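Local coordinates for dihydrodipicolinate synthase family protein (Sinorhizobium meliloti, PDB 4DNH) that is of unknown function but folds as a TIM barrel of the DUF993 family and probably resembles the dihydrodipicolinate synthases after which it is named, at residues 137-142 with 156-161; 173-178 with 201-206; 188-193 with 206-211; 85-90 with 120-125. All blocks are in the same frame, centred on the assembly; numbering follows the deposited sequence.

Contact 1: 137-142 with 156-161; sequences AAYESQ and MASRAL
A chi1 of -90° carries the Tyr139 ring off helix 132-148 and across to the residues just beyond strand 153-155, where the backbone points Ser158 CB at the phenol and a chi1 of 155° swings only the serine OG, toward Leu161 N. The setting is a TIM barrel: an outer helix meets the loop that leaves the C-terminal end of the next strand. The phenol does nearly all the reaching. Tyr139 OH donates to Met156 O at 2.9 Å, lying in the carbonyl plane with a C=O...donor angle of 153°, and the accepting oxygen sits at the edge of the ring, with CE1 of Tyr139 3.5 Å from Met156 O. Alongside, Ser158 CB packs against the same hydroxyl at 3.1 Å and approaches the ring obliquely. The phenol is buried, so this bond gives its hydroxyl a backbone partner well inside the protein. Val174, Tyr175 and Val178 of helix 168-181 pack round the ring, and Ser158 N is hydrogen-bonded to Tyr202 OH. Thus the strand exit is gripped through its backbone on both sides of Ala157. Immediately after it the chain enters helix 159-164 with Ser158 as N-cap: Ser158 OG accepts from Leu161 N at 3.2 Å.

Contact 2: 173-178 with 201-206; sequences RVYDRV and GYWGNA
The loop between strand 186-191 and helix 208-221 of the TIM barrel makes a type II beta turn, Gly201 to Gly204, whose two central residues, Tyr202 and Trp203, both reach Tyr175 on the outer helix 168-181. The two tyrosines approach from opposite directions and join through their hydroxyls: Tyr202 OH donates to Tyr175 OH at 2.6 Å, each oxygen lying near the plane of the other's ring. Trp203 comes in at about a right angle. Its benzene half rides over one face of Tyr175, with CZ3 of Trp203 3.6 Å from CE1 of Tyr175. The two rings meet obliquely, the centroids of the Tyr175 ring and the Trp203 six-membered ring 4.8 Å apart and their planes at 46°. A chi1 of -153° turns the Tyr202 ring away from its own main-chain nitrogen and sends the hydroxyl toward the helix. Its ring meets Tyr171 edge-to-face, and Val218 of helix 208-221 packs against Tyr175, so the aromatic cluster lies buried among several helices. The turn closes with Gly204 N bonded to Gly201 O at 3.2 Å.

Contact 3: 188-193 with 206-211; sequences IHWLGE and ADHMAA
Trp190, near the end of strand 186-191, fills the buried half of this contact by packing against the first turn of helix 208-221, the helix that follows it in a beta-alpha-beta unit of the TIM barrel. Swung opposite the main-chain nitrogen (chi1 -171°), the indole extends from the strand and lands with the far edge of its benzene ring on the helix. There CZ2 of Trp190 lies 3.9 Å from Ala211 CB, and CH2 of Trp190 comes within 3.5 Å of His208 O, which sits in the ring plane. Trp203 meets the indole edge-to-face, and Met212 and Ile231 also pack against it. The other half is polar and partly open to solvent. Here the bent side chain of Glu193, beyond the strand end, meets His208: NE2 of His208 donates to OE1 of Glu193 at 2.7 Å, a short bond but a bent one, with an N-H...O angle of 135°. The acceptor lies close to the imidazole plane, whereas the donor reaches OE1 on the syn side, 28° out of the carboxylate plane. Just ahead in the chain Asp207 caps the helix, its OD1 accepting from Met209 N at 2.8 Å. The histidine bond is consistent with a proton on NE2, which the carboxylate would probably favour, and it helps to hold the imidazole's rotation while tying strand exit to helix start.

Contact 4: 85-90 with 120-125; sequences AQRGMG and GTDHLA
Arg87 and Asp122 form a salt bridge between two neighbouring loops of the TIM barrel, those that follow strands 77-80 and 115-119, and each occupies the second position of a beta turn. Arg87 leaves a type II turn, Gln86 to Met89, with CG anti to the backbone N. A bend at chi2 (78°) then folds the chain over so that the guanidinium offers the edge formed by NE and NH1. Asp122, in a type I turn from Thr121 to Leu124, holds CG between its backbone N and carbonyl carbon (chi1 46°), which sets the carboxylate across the arginine chain at about a right angle. The resulting bonds are unequal. Arg87 NE donates to Asp122 OD2 at 2.7 Å and 165°, with OD2 in the guanidinium plane, while Arg87 NH1 reaches Asp122 OD1 weakly, at 3.3 Å. The two flat groups are markedly twisted against each other, and NE comes to OD2 from above the carboxylate plane, so this is not a flat two-pronged pairing. Gly88 takes the third position of the first turn at positive phi, and Met89 N bonded to Gln86 O at 3.0 Å closes it. NH2 of Arg87 is held by the carbonyls of Ser81 and Gly118, just after strand 77-80 and within strand 115-119, while Trp93 and Ala96 of helix 93-108 pack against its side chain. From helix 132-148, Gln142 bonds both Gly120 N and Asp122 OD1.

Overall arrangement
All four contacts gather around the loops that leave the C-terminal ends of successive barrel strands. Contacts 1 and 2 are both buried and built on a tyrosine of an outer helix, which bonds a backbone carbonyl in contact 1 and meets a tyrosine and a tryptophan in contact 2; they join at Ser158 and Tyr202. Contact 3 shares Ala206 with contact 2 and interlocks with it along the chain, but turns from indole packing to a histidine-carboxylate bond near solvent. Contact 4 is ionic yet largely buried and joins loop to loop, whereas each of the others involves a helix. It touches contact 1 through Gln142 and Arg159, and stays about 7 Å, between nearest atoms, from contacts 2 and 3.

Contact 1: 137-142 with 156-161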
loop_
_atom_site.group_PDB
_atom_site.type_symbol
_atom_site.label_atom_id
_atom_site.label_comp_id
_atom_site.label_asym_id
_atom_site.label_seq_id
_atom_site.Cartn_x
_atom_site.Cartn_y
_atom_site.Cartn_z
ATOM N N ALA A 137 -18.859 -10.615 -14.073
ATOM C CA ALA A 137 -19.539 -11.239 -12.943
ATOM C C ALA A 137 -18.644 -11.202 -11.696
ATOM O O ALA A 137 -19.101 -10.890 -10.596
ATOM C CB ALA A 137 -19.956 -12.666 -13.292
ATOM N N ALA A 138 -17.359 -11.479 -11.887
ATOM C CA ALA A 138 -16.390 -11.435 -10.802
ATOM C C ALA A 138 -16.302 -10.034 -10.170
ATOM O O ALA A 138 -16.437 -9.898 -8.949
ATOM C CB ALA A 138 -15.038 -11.910 -11.297
ATOM N N TYR A 139 -16.102 -9.003 -10.994
ATOM C CA TYR A 139 -16.094 -7.617 -10.523
ATOM C C TYR A 139 -17.369 -7.225 -9.783
ATOM O O TYR A 139 -17.318 -6.720 -8.659
ATOM C CB TYR A 139 -15.897 -6.637 -11.679
ATOM C CG TYR A 139 -14.462 -6.303 -11.988
ATOM C CD1 TYR A 139 -13.648 -5.668 -11.049
ATOM C CD2 TYR A 139 -13.919 -6.615 -13.222
ATOM C CE1 TYR A 139 -12.324 -5.372 -11.338
ATOM C CE2 TYR A 139 -12.601 -6.318 -13.525
ATOM C CZ TYR A 139 -11.806 -5.697 -12.591
ATOM O OH TYR A 139 -10.495 -5.418 -12.915
ATOM N N GLU A 140 -18.517 -7.445 -10.410
ATOM C CA GLU A 140 -19.762 -7.026 -9.782
ATOM C C GLU A 140 -20.037 -7.777 -8.477
ATOM O O GLU A 140 -20.597 -7.203 -7.534
ATOM C CB GLU A 140 -20.955 -7.046 -10.760
ATOM C CG GLU A 140 -21.437 -8.404 -11.247
ATOM C CD GLU A 140 -22.524 -8.273 -12.311
ATOM O OE1 GLU A 140 -23.717 -8.477 -11.976
ATOM O OE2 GLU A 140 -22.190 -7.947 -13.478
ATOM N N SER A 141 -19.603 -9.036 -8.411
ATOM C CA SER A 141 -19.780 -9.838 -7.210
ATOM C C SER A 141 -19.089 -9.158 -6.022
ATOM O O SER A 141 -19.708 -8.934 -4.977
ATOM C CB SER A 141 -19.235 -11.248 -7.434
ATOM O OG SER A 141 -19.451 -12.083 -6.313
ATOM N N GLN A 142 -17.818 -8.804 -6.201
ATOM C CA GLN A 142 -17.038 -8.156 -5.146
ATOM C C GLN A 142 -17.505 -6.732 -4.886
ATOM O O GLN A 142 -17.615 -6.319 -3.726
ATOM C CB GLN A 142 -15.543 -8.148 -5.466
ATOM C CG GLN A 142 -14.919 -9.504 -5.734
ATOM C CD GLN A 142 -13.419 -9.507 -5.479
ATOM O OE1 GLN A 142 -12.825 -8.481 -5.132
ATOM N NE2 GLN A 142 -12.797 -10.664 -5.656
HETATM N N MSE A 156 -9.489 -2.689 -8.396
HETATM C CA MSE A 156 -8.205 -3.352 -8.597
HETATM C C MSE A 156 -8.091 -3.935 -9.982
HETATM O O MSE A 156 -9.110 -4.220 -10.643
HETATM C CB MSE A 156 -8.051 -4.416 -7.514
HETATM C CG MSE A 156 -7.743 -3.718 -6.190
HETATM SE SE MSE A 156 -7.608 -5.061 -4.753
HETATM C CE MSE A 156 -5.654 -5.350 -4.774
ATOM N N ALA A 157 -6.851 -4.094 -10.437
ATOM C CA ALA A 157 -6.574 -4.727 -11.718
ATOM C C ALA A 157 -6.867 -6.211 -11.590
ATOM O O ALA A 157 -6.831 -6.757 -10.489
ATOM C CB ALA A 157 -5.135 -4.492 -12.129
ATOM N N SER A 158 -7.170 -6.853 -12.710
ATOM C CA SER A 158 -7.682 -8.213 -12.713
ATOM C C SER A 158 -6.746 -9.202 -13.434
ATOM O O SER A 158 -6.401 -9.022 -14.614
ATOM C CB SER A 158 -9.097 -8.209 -13.310
ATOM O OG SER A 158 -9.478 -9.452 -13.875
ATOM N N ARG A 159 -6.339 -10.234 -12.691
ATOM C CA ARG A 159 -5.457 -11.312 -13.165
ATOM C C ARG A 159 -6.099 -12.006 -14.390
ATOM O O ARG A 159 -5.445 -12.195 -15.407
ATOM C CB ARG A 159 -5.260 -12.326 -12.014
ATOM C CG ARG A 159 -3.847 -12.657 -11.516
ATOM C CD ARG A 159 -3.154 -11.451 -10.901
ATOM N NE ARG A 159 -2.552 -11.524 -9.543
ATOM C CZ ARG A 159 -2.481 -12.551 -8.685
ATOM N NH1 ARG A 159 -1.898 -12.335 -7.505
ATOM N NH2 ARG A 159 -2.966 -13.762 -8.972
ATOM N N ALA A 160 -7.389 -12.348 -14.299
ATOM C CA ALA A 160 -8.085 -13.113 -15.350
ATOM C C ALA A 160 -8.245 -12.320 -16.649
ATOM O O ALA A 160 -8.213 -12.892 -17.751
ATOM C CB ALA A 160 -9.445 -13.584 -14.857
ATOM N N LEU A 161 -8.425 -11.008 -16.503
ATOM C CA LEU A 161 -8.544 -10.096 -17.633
ATOM C C LEU A 161 -7.199 -9.907 -18.360
ATOM O O LEU A 161 -7.159 -9.947 -19.598
ATOM C CB LEU A 161 -9.153 -8.759 -17.194
ATOM C CG LEU A 161 -9.388 -7.675 -18.258
ATOM C CD1 LEU A 161 -10.426 -8.063 -19.306
ATOM C CD2 LEU A 161 -9.764 -6.366 -17.594
#

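Contact 2: 173-178 with 201-206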
loop_
_atom_site.group_PDB
_atom_site.type_symbol
_atom_site.label_atom_id
_atom_site.label_comp_id
_atom_site.label_asym_id
_atom_site.label_seq_id
_atom_site.Cartn_x
_atom_site.Cartn_y
_atom_site.Cartn_z
ATOM N N ARG A 173 -14.345 -2.266 -22.761
ATOM C CA ARG A 173 -15.675 -2.848 -22.527
ATOM C C ARG A 173 -15.917 -3.228 -21.067
ATOM O O ARG A 173 -16.989 -2.954 -20.521
ATOM C CB ARG A 173 -15.910 -4.065 -23.423
ATOM C CG ARG A 173 -16.365 -3.720 -24.833
ATOM C CD ARG A 173 -16.094 -4.872 -25.787
ATOM N NE ARG A 173 -15.623 -4.407 -27.095
ATOM C CZ ARG A 173 -14.939 -5.148 -27.966
ATOM N NH1 ARG A 173 -14.558 -4.627 -29.126
ATOM N NH2 ARG A 173 -14.627 -6.408 -27.687
ATOM N N VAL A 174 -14.920 -3.860 -20.448
ATOM C CA VAL A 174 -15.019 -4.297 -19.059
ATOM C C VAL A 174 -15.174 -3.092 -18.139
ATOM O O VAL A 174 -16.156 -3.001 -17.402
ATOM C CB VAL A 174 -13.833 -5.204 -18.655
ATOM C CG1 VAL A 174 -13.712 -5.324 -17.144
ATOM C CG2 VAL A 174 -14.002 -6.584 -19.274
ATOM N N TYR A 175 -14.236 -2.153 -18.209
ATOM C CA TYR A 175 -14.326 -0.928 -17.410
ATOM C C TYR A 175 -15.527 -0.035 -17.788
ATOM O O TYR A 175 -15.951 0.813 -17.005
ATOM C CB TYR A 175 -13.004 -0.160 -17.460
ATOM C CG TYR A 175 -11.921 -0.809 -16.625
ATOM C CD1 TYR A 175 -11.198 -1.892 -17.110
ATOM C CD2 TYR A 175 -11.625 -0.342 -15.345
ATOM C CE1 TYR A 175 -10.207 -2.487 -16.351
ATOM C CE2 TYR A 175 -10.637 -0.931 -14.579
ATOM C CZ TYR A 175 -9.930 -2.003 -15.082
ATOM O OH TYR A 175 -8.937 -2.604 -14.328
ATOM N N ASP A 176 -16.079 -0.240 -18.981
ATOM C CA ASP A 176 -17.291 0.465 -19.382
ATOM C C ASP A 176 -18.503 -0.065 -18.598
ATOM O O ASP A 176 -19.283 0.727 -18.061
ATOM C CB ASP A 176 -17.494 0.399 -20.909
ATOM C CG ASP A 176 -18.849 0.947 -21.359
ATOM O OD1 ASP A 176 -19.248 2.065 -20.945
ATOM O OD2 ASP A 176 -19.518 0.248 -22.153
ATOM N N ARG A 177 -18.652 -1.387 -18.510
ATOM C CA ARG A 177 -19.766 -1.941 -17.754
ATOM C C ARG A 177 -19.574 -1.731 -16.255
ATOM O O ARG A 177 -20.458 -1.208 -15.579
ATOM C CB ARG A 177 -20.035 -3.414 -18.087
ATOM C CG ARG A 177 -21.435 -3.866 -17.652
ATOM C CD ARG A 177 -22.029 -4.932 -18.563
ATOM N NE ARG A 177 -22.225 -4.444 -19.928
ATOM C CZ ARG A 177 -22.478 -5.215 -20.987
ATOM N NH1 ARG A 177 -22.570 -6.534 -20.855
ATOM N NH2 ARG A 177 -22.640 -4.664 -22.189
ATOM N N VAL A 178 -18.408 -2.118 -15.753
ATOM C CA VAL A 178 -18.082 -1.963 -14.342
ATOM C C VAL A 178 -18.349 -0.534 -13.848
ATOM O O VAL A 178 -19.117 -0.349 -12.895
ATOM C CB VAL A 178 -16.631 -2.412 -14.031
ATOM C CG1 VAL A 178 -16.241 -2.044 -12.606
ATOM C CG2 VAL A 178 -16.476 -3.914 -14.236
ATOM N N GLY A 201 1.340 -6.476 -19.077
ATOM C CA GLY A 201 0.738 -5.787 -20.220
ATOM C C GLY A 201 -0.700 -5.343 -20.004
ATOM O O GLY A 201 -1.518 -5.431 -20.921
ATOM N N TYR A 202 -1.009 -4.864 -18.800
ATOM C CA TYR A 202 -2.362 -4.413 -18.478
ATOM C C TYR A 202 -2.771 -3.184 -19.317
ATOM O O TYR A 202 -1.926 -2.334 -19.637
ATOM C CB TYR A 202 -2.503 -4.143 -16.973
ATOM C CG TYR A 202 -3.913 -4.317 -16.459
ATOM C CD1 TYR A 202 -4.426 -5.583 -16.199
ATOM C CD2 TYR A 202 -4.739 -3.212 -16.239
ATOM C CE1 TYR A 202 -5.722 -5.750 -15.729
ATOM C CE2 TYR A 202 -6.036 -3.366 -15.767
ATOM C CZ TYR A 202 -6.523 -4.636 -15.511
ATOM O OH TYR A 202 -7.809 -4.795 -15.050
ATOM N N TRP A 203 -4.063 -3.121 -19.666
ATOM C CA TRP A 203 -4.665 -2.160 -20.618
ATOM C C TRP A 203 -4.555 -2.565 -22.070
ATOM O O TRP A 203 -5.141 -1.924 -22.945
ATOM C CB TRP A 203 -4.201 -0.718 -20.400
ATOM C CG TRP A 203 -4.435 -0.232 -18.989
ATOM C CD1 TRP A 203 -3.475 0.112 -18.045
ATOM C CD2 TRP A 203 -5.725 -0.051 -18.302
ATOM N NE1 TRP A 203 -4.065 0.496 -16.864
ATOM C CE2 TRP A 203 -5.407 0.424 -16.950
ATOM C CE3 TRP A 203 -7.055 -0.213 -18.662
ATOM C CZ2 TRP A 203 -6.391 0.699 -16.016
ATOM C CZ3 TRP A 203 -8.042 0.074 -17.710
ATOM C CH2 TRP A 203 -7.713 0.517 -16.416
ATOM N N GLY A 204 -3.808 -3.634 -22.336
ATOM C CA GLY A 204 -3.719 -4.210 -23.672
ATOM C C GLY A 204 -2.424 -3.990 -24.432
ATOM O O GLY A 204 -2.315 -4.392 -25.589
ATOM N N ASN A 205 -1.446 -3.347 -23.800
ATOM C CA ASN A 205 -0.137 -3.145 -24.421
ATOM C C ASN A 205 1.026 -3.427 -23.474
ATOM O O ASN A 205 0.986 -3.066 -22.294
ATOM C CB ASN A 205 -0.014 -1.729 -24.980
ATOM C CG ASN A 205 1.024 -1.629 -26.082
ATOM O OD1 ASN A 205 2.173 -2.047 -25.923
ATOM N ND2 ASN A 205 0.618 -1.077 -27.217
ATOM N N ALA A 206 2.070 -4.060 -24.007
ATOM C CA ALA A 206 3.276 -4.372 -23.229
ATOM C C ALA A 206 4.089 -3.105 -22.887
ATOM O O ALA A 206 4.876 -3.094 -21.933
ATOM C CB ALA A 206 4.127 -5.399 -23.967
#

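Contact 3: 188-193 with 206-211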
loop_
_atom_site.group_PDB
_atom_site.type_symbol
_atom_site.label_atom_id
_atom_site.label_comp_id
_atom_site.label_asym_id
_atom_site.label_seq_id
_atom_site.Cartn_x
_atom_site.Cartn_y
_atom_site.Cartn_z
ATOM N N ILE A 188 -9.218 3.985 -9.454
ATOM C CA ILE A 188 -8.720 2.937 -10.326
ATOM C C ILE A 188 -7.270 2.642 -9.998
ATOM O O ILE A 188 -6.446 3.543 -9.822
ATOM C CB ILE A 188 -8.859 3.320 -11.814
ATOM C CG1 ILE A 188 -10.336 3.315 -12.217
ATOM C CG2 ILE A 188 -8.049 2.373 -12.695
ATOM C CD1 ILE A 188 -10.588 3.635 -13.674
ATOM N N HIS A 189 -6.954 1.363 -9.922
ATOM C CA HIS A 189 -5.613 0.966 -9.588
ATOM C C HIS A 189 -4.901 0.296 -10.742
ATOM O O HIS A 189 -5.320 -0.751 -11.241
ATOM C CB HIS A 189 -5.641 0.102 -8.352
ATOM C CG HIS A 189 -4.283 -0.236 -7.818
ATOM N ND1 HIS A 189 -4.074 -1.275 -6.998
ATOM C CD2 HIS A 189 -3.040 0.364 -8.027
ATOM C CE1 HIS A 189 -2.768 -1.341 -6.691
ATOM N NE2 HIS A 189 -2.139 -0.334 -7.320
ATOM N N TRP A 190 -3.827 0.946 -11.188
ATOM C CA TRP A 190 -2.889 0.382 -12.143
ATOM C C TRP A 190 -1.685 -0.140 -11.395
ATOM O O TRP A 190 -0.784 0.615 -11.031
ATOM C CB TRP A 190 -2.488 1.440 -13.151
ATOM C CG TRP A 190 -1.684 0.893 -14.295
ATOM C CD1 TRP A 190 -1.225 -0.413 -14.467
ATOM C CD2 TRP A 190 -1.165 1.634 -15.448
ATOM N NE1 TRP A 190 -0.499 -0.524 -15.617
ATOM C CE2 TRP A 190 -0.424 0.667 -16.255
ATOM C CE3 TRP A 190 -1.248 2.949 -15.880
ATOM C CZ2 TRP A 190 0.201 1.027 -17.446
ATOM C CZ3 TRP A 190 -0.618 3.303 -17.080
ATOM C CH2 TRP A 190 0.090 2.364 -17.841
ATOM N N LEU A 191 -1.688 -1.449 -11.143
ATOM C CA LEU A 191 -0.645 -2.148 -10.402
ATOM C C LEU A 191 0.384 -2.730 -11.380
ATOM O O LEU A 191 0.021 -3.537 -12.234
ATOM C CB LEU A 191 -1.300 -3.278 -9.596
ATOM C CG LEU A 191 -0.568 -4.147 -8.556
ATOM C CD1 LEU A 191 0.080 -3.306 -7.465
ATOM C CD2 LEU A 191 -1.544 -5.139 -7.941
ATOM N N GLY A 192 1.648 -2.328 -11.260
ATOM C CA GLY A 192 2.713 -2.815 -12.162
ATOM C C GLY A 192 3.164 -4.261 -11.941
ATOM O O GLY A 192 2.889 -4.854 -10.894
ATOM N N GLU A 193 3.856 -4.819 -12.936
ATOM C CA GLU A 193 4.273 -6.232 -12.929
ATOM C C GLU A 193 5.323 -6.615 -11.882
ATOM O O GLU A 193 5.510 -7.801 -11.583
ATOM C CB GLU A 193 4.705 -6.736 -14.326
ATOM C CG GLU A 193 5.528 -5.777 -15.174
ATOM C CD GLU A 193 4.657 -4.897 -16.061
ATOM O OE1 GLU A 193 4.558 -3.683 -15.775
ATOM O OE2 GLU A 193 4.056 -5.420 -17.031
ATOM N N ALA A 206 2.070 -4.060 -24.007
ATOM C CA ALA A 206 3.276 -4.372 -23.229
ATOM C C ALA A 206 4.089 -3.105 -22.887
ATOM O O ALA A 206 4.876 -3.094 -21.933
ATOM C CB ALA A 206 4.127 -5.399 -23.967
ATOM N N ASP A 207 3.871 -2.051 -23.678
ATOM C CA ASP A 207 4.520 -0.753 -23.520
ATOM C C ASP A 207 3.668 0.147 -22.635
ATOM O O ASP A 207 2.517 0.444 -22.968
ATOM C CB ASP A 207 4.722 -0.101 -24.896
ATOM C CG ASP A 207 5.412 1.251 -24.821
ATOM O OD1 ASP A 207 5.503 1.844 -23.726
ATOM O OD2 ASP A 207 5.877 1.733 -25.875
ATOM N N HIS A 208 4.250 0.602 -21.530
ATOM C CA HIS A 208 3.536 1.430 -20.555
ATOM C C HIS A 208 3.033 2.755 -21.083
ATOM O O HIS A 208 2.042 3.285 -20.586
ATOM C CB HIS A 208 4.377 1.626 -19.294
ATOM C CG HIS A 208 4.574 0.361 -18.493
ATOM N ND1 HIS A 208 5.743 0.050 -17.903
ATOM C CD2 HIS A 208 3.696 -0.687 -18.201
ATOM C CE1 HIS A 208 5.623 -1.130 -17.255
ATOM N NE2 HIS A 208 4.369 -1.581 -17.441
HETATM N N MSE A 209 3.699 3.295 -22.099
HETATM C CA MSE A 209 3.320 4.590 -22.686
HETATM C C MSE A 209 2.097 4.464 -23.552
HETATM O O MSE A 209 1.343 5.423 -23.722
HETATM C CB MSE A 209 4.460 5.180 -23.525
HETATM C CG MSE A 209 5.611 5.748 -22.685
HETATM SE SE MSE A 209 5.000 6.969 -21.247
HETATM C CE MSE A 209 4.424 8.492 -22.369
ATOM N N ALA A 210 1.896 3.280 -24.113
ATOM C CA ALA A 210 0.763 3.031 -24.988
ATOM C C ALA A 210 -0.429 2.530 -24.180
ATOM O O ALA A 210 -1.567 2.861 -24.478
ATOM C CB ALA A 210 1.147 2.043 -26.083
ATOM N N ALA A 211 -0.153 1.736 -23.151
ATOM C CA ALA A 211 -1.167 1.327 -22.183
ATOM C C ALA A 211 -1.787 2.544 -21.464
ATOM O O ALA A 211 -2.992 2.573 -21.203
ATOM C CB ALA A 211 -0.573 0.345 -21.188
#

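Contact 4: 85-90 with 120-125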
loop_
_atom_site.group_PDB
_atom_site.type_symbol
_atom_site.label_atom_id
_atom_site.label_comp_id
_atom_site.label_asym_id
_atom_site.label_seq_id
_atom_site.Cartn_x
_atom_site.Cartn_y
_atom_site.Cartn_z
ATOM N N ALA A 85 -1.873 -5.553 1.981
ATOM C CA ALA A 85 -2.507 -6.514 2.898
ATOM C C ALA A 85 -2.372 -7.902 2.306
ATOM O O ALA A 85 -3.016 -8.834 2.751
ATOM C CB ALA A 85 -3.960 -6.157 3.143
ATOM N N GLN A 86 -1.528 -7.996 1.275
ATOM C CA GLN A 86 -1.102 -9.259 0.655
ATOM C C GLN A 86 -2.165 -9.877 -0.213
ATOM O O GLN A 86 -2.121 -11.082 -0.480
ATOM C CB GLN A 86 -0.542 -10.260 1.679
ATOM C CG GLN A 86 0.853 -9.887 2.156
ATOM C CD GLN A 86 1.273 -10.599 3.429
ATOM O OE1 GLN A 86 1.157 -10.052 4.531
ATOM N NE2 GLN A 86 1.766 -11.824 3.287
ATOM N N ARG A 87 -3.112 -9.034 -0.643
ATOM C CA ARG A 87 -4.175 -9.386 -1.583
ATOM C C ARG A 87 -3.598 -10.102 -2.810
ATOM O O ARG A 87 -2.589 -9.660 -3.382
ATOM C CB ARG A 87 -4.901 -8.108 -2.021
ATOM C CG ARG A 87 -6.199 -8.336 -2.791
ATOM C CD ARG A 87 -7.339 -8.696 -1.846
ATOM N NE ARG A 87 -8.615 -8.722 -2.538
ATOM C CZ ARG A 87 -9.495 -7.725 -2.557
ATOM N NH1 ARG A 87 -10.619 -7.873 -3.245
ATOM N NH2 ARG A 87 -9.266 -6.580 -1.898
ATOM N N GLY A 88 -4.225 -11.206 -3.209
ATOM C CA GLY A 88 -3.749 -11.985 -4.374
ATOM C C GLY A 88 -2.463 -12.789 -4.169
ATOM O O GLY A 88 -2.099 -13.594 -5.023
HETATM N N MSE A 89 -1.787 -12.578 -3.035
HETATM C CA MSE A 89 -0.483 -13.178 -2.741
HETATM C C MSE A 89 -0.450 -13.597 -1.276
HETATM O O MSE A 89 0.465 -13.235 -0.511
HETATM C CB MSE A 89 0.606 -12.162 -3.120
HETATM C CG MSE A 89 1.918 -12.849 -3.530
HETATM SE SE MSE A 89 3.421 -11.557 -3.660
HETATM C CE MSE A 89 4.645 -12.193 -2.250
ATOM N N GLY A 90 -1.458 -14.368 -0.874
ATOM C CA GLY A 90 -1.615 -14.789 0.516
ATOM C C GLY A 90 -2.984 -14.508 1.132
ATOM O O GLY A 90 -3.470 -15.281 1.968
ATOM N N GLY A 120 -11.953 -6.479 -6.751
ATOM C CA GLY A 120 -11.292 -7.050 -7.902
ATOM C C GLY A 120 -11.912 -8.329 -8.399
ATOM O O GLY A 120 -13.129 -8.523 -8.353
ATOM N N THR A 121 -11.034 -9.213 -8.843
ATOM C CA THR A 121 -11.387 -10.423 -9.551
ATOM C C THR A 121 -10.700 -11.640 -8.896
ATOM O O THR A 121 -10.928 -12.785 -9.289
ATOM C CB THR A 121 -10.991 -10.242 -11.029
ATOM O OG1 THR A 121 -12.171 -9.988 -11.808
ATOM C CG2 THR A 121 -10.235 -11.445 -11.575
ATOM N N ASP A 122 -9.892 -11.372 -7.871
ATOM C CA ASP A 122 -9.010 -12.376 -7.251
ATOM C C ASP A 122 -9.616 -13.737 -6.843
ATOM O O ASP A 122 -8.876 -14.664 -6.530
ATOM C CB ASP A 122 -8.184 -11.770 -6.100
ATOM C CG ASP A 122 -9.018 -10.914 -5.148
ATOM O OD1 ASP A 122 -9.865 -10.116 -5.603
ATOM O OD2 ASP A 122 -8.800 -11.022 -3.927
ATOM N N HIS A 123 -10.944 -13.874 -6.862
ATOM C CA HIS A 123 -11.549 -15.189 -6.615
ATOM C C HIS A 123 -11.673 -16.024 -7.873
ATOM O O HIS A 123 -12.212 -17.131 -7.842
ATOM C CB HIS A 123 -12.896 -15.053 -5.912
ATOM C CG HIS A 123 -13.947 -14.385 -6.749
ATOM N ND1 HIS A 123 -14.006 -13.055 -6.901
ATOM C CD2 HIS A 123 -14.990 -14.914 -7.496
ATOM C CE1 HIS A 123 -15.033 -12.743 -7.702
ATOM N NE2 HIS A 123 -15.635 -13.883 -8.067
ATOM N N LEU A 124 -11.172 -15.501 -8.987
ATOM C CA LEU A 124 -11.297 -16.149 -10.287
ATOM C C LEU A 124 -9.929 -16.460 -10.893
ATOM O O LEU A 124 -9.140 -15.551 -11.168
ATOM C CB LEU A 124 -12.105 -15.267 -11.238
ATOM C CG LEU A 124 -12.329 -15.744 -12.673
ATOM C CD1 LEU A 124 -13.067 -17.077 -12.690
ATOM C CD2 LEU A 124 -13.096 -14.687 -13.461
ATOM N N ALA A 125 -9.674 -17.752 -11.100
ATOM C CA ALA A 125 -8.408 -18.241 -11.641
ATOM C C ALA A 125 -8.285 -17.860 -13.114
ATOM O O ALA A 125 -9.216 -18.104 -13.886
ATOM C CB ALA A 125 -8.321 -19.756 -11.471
#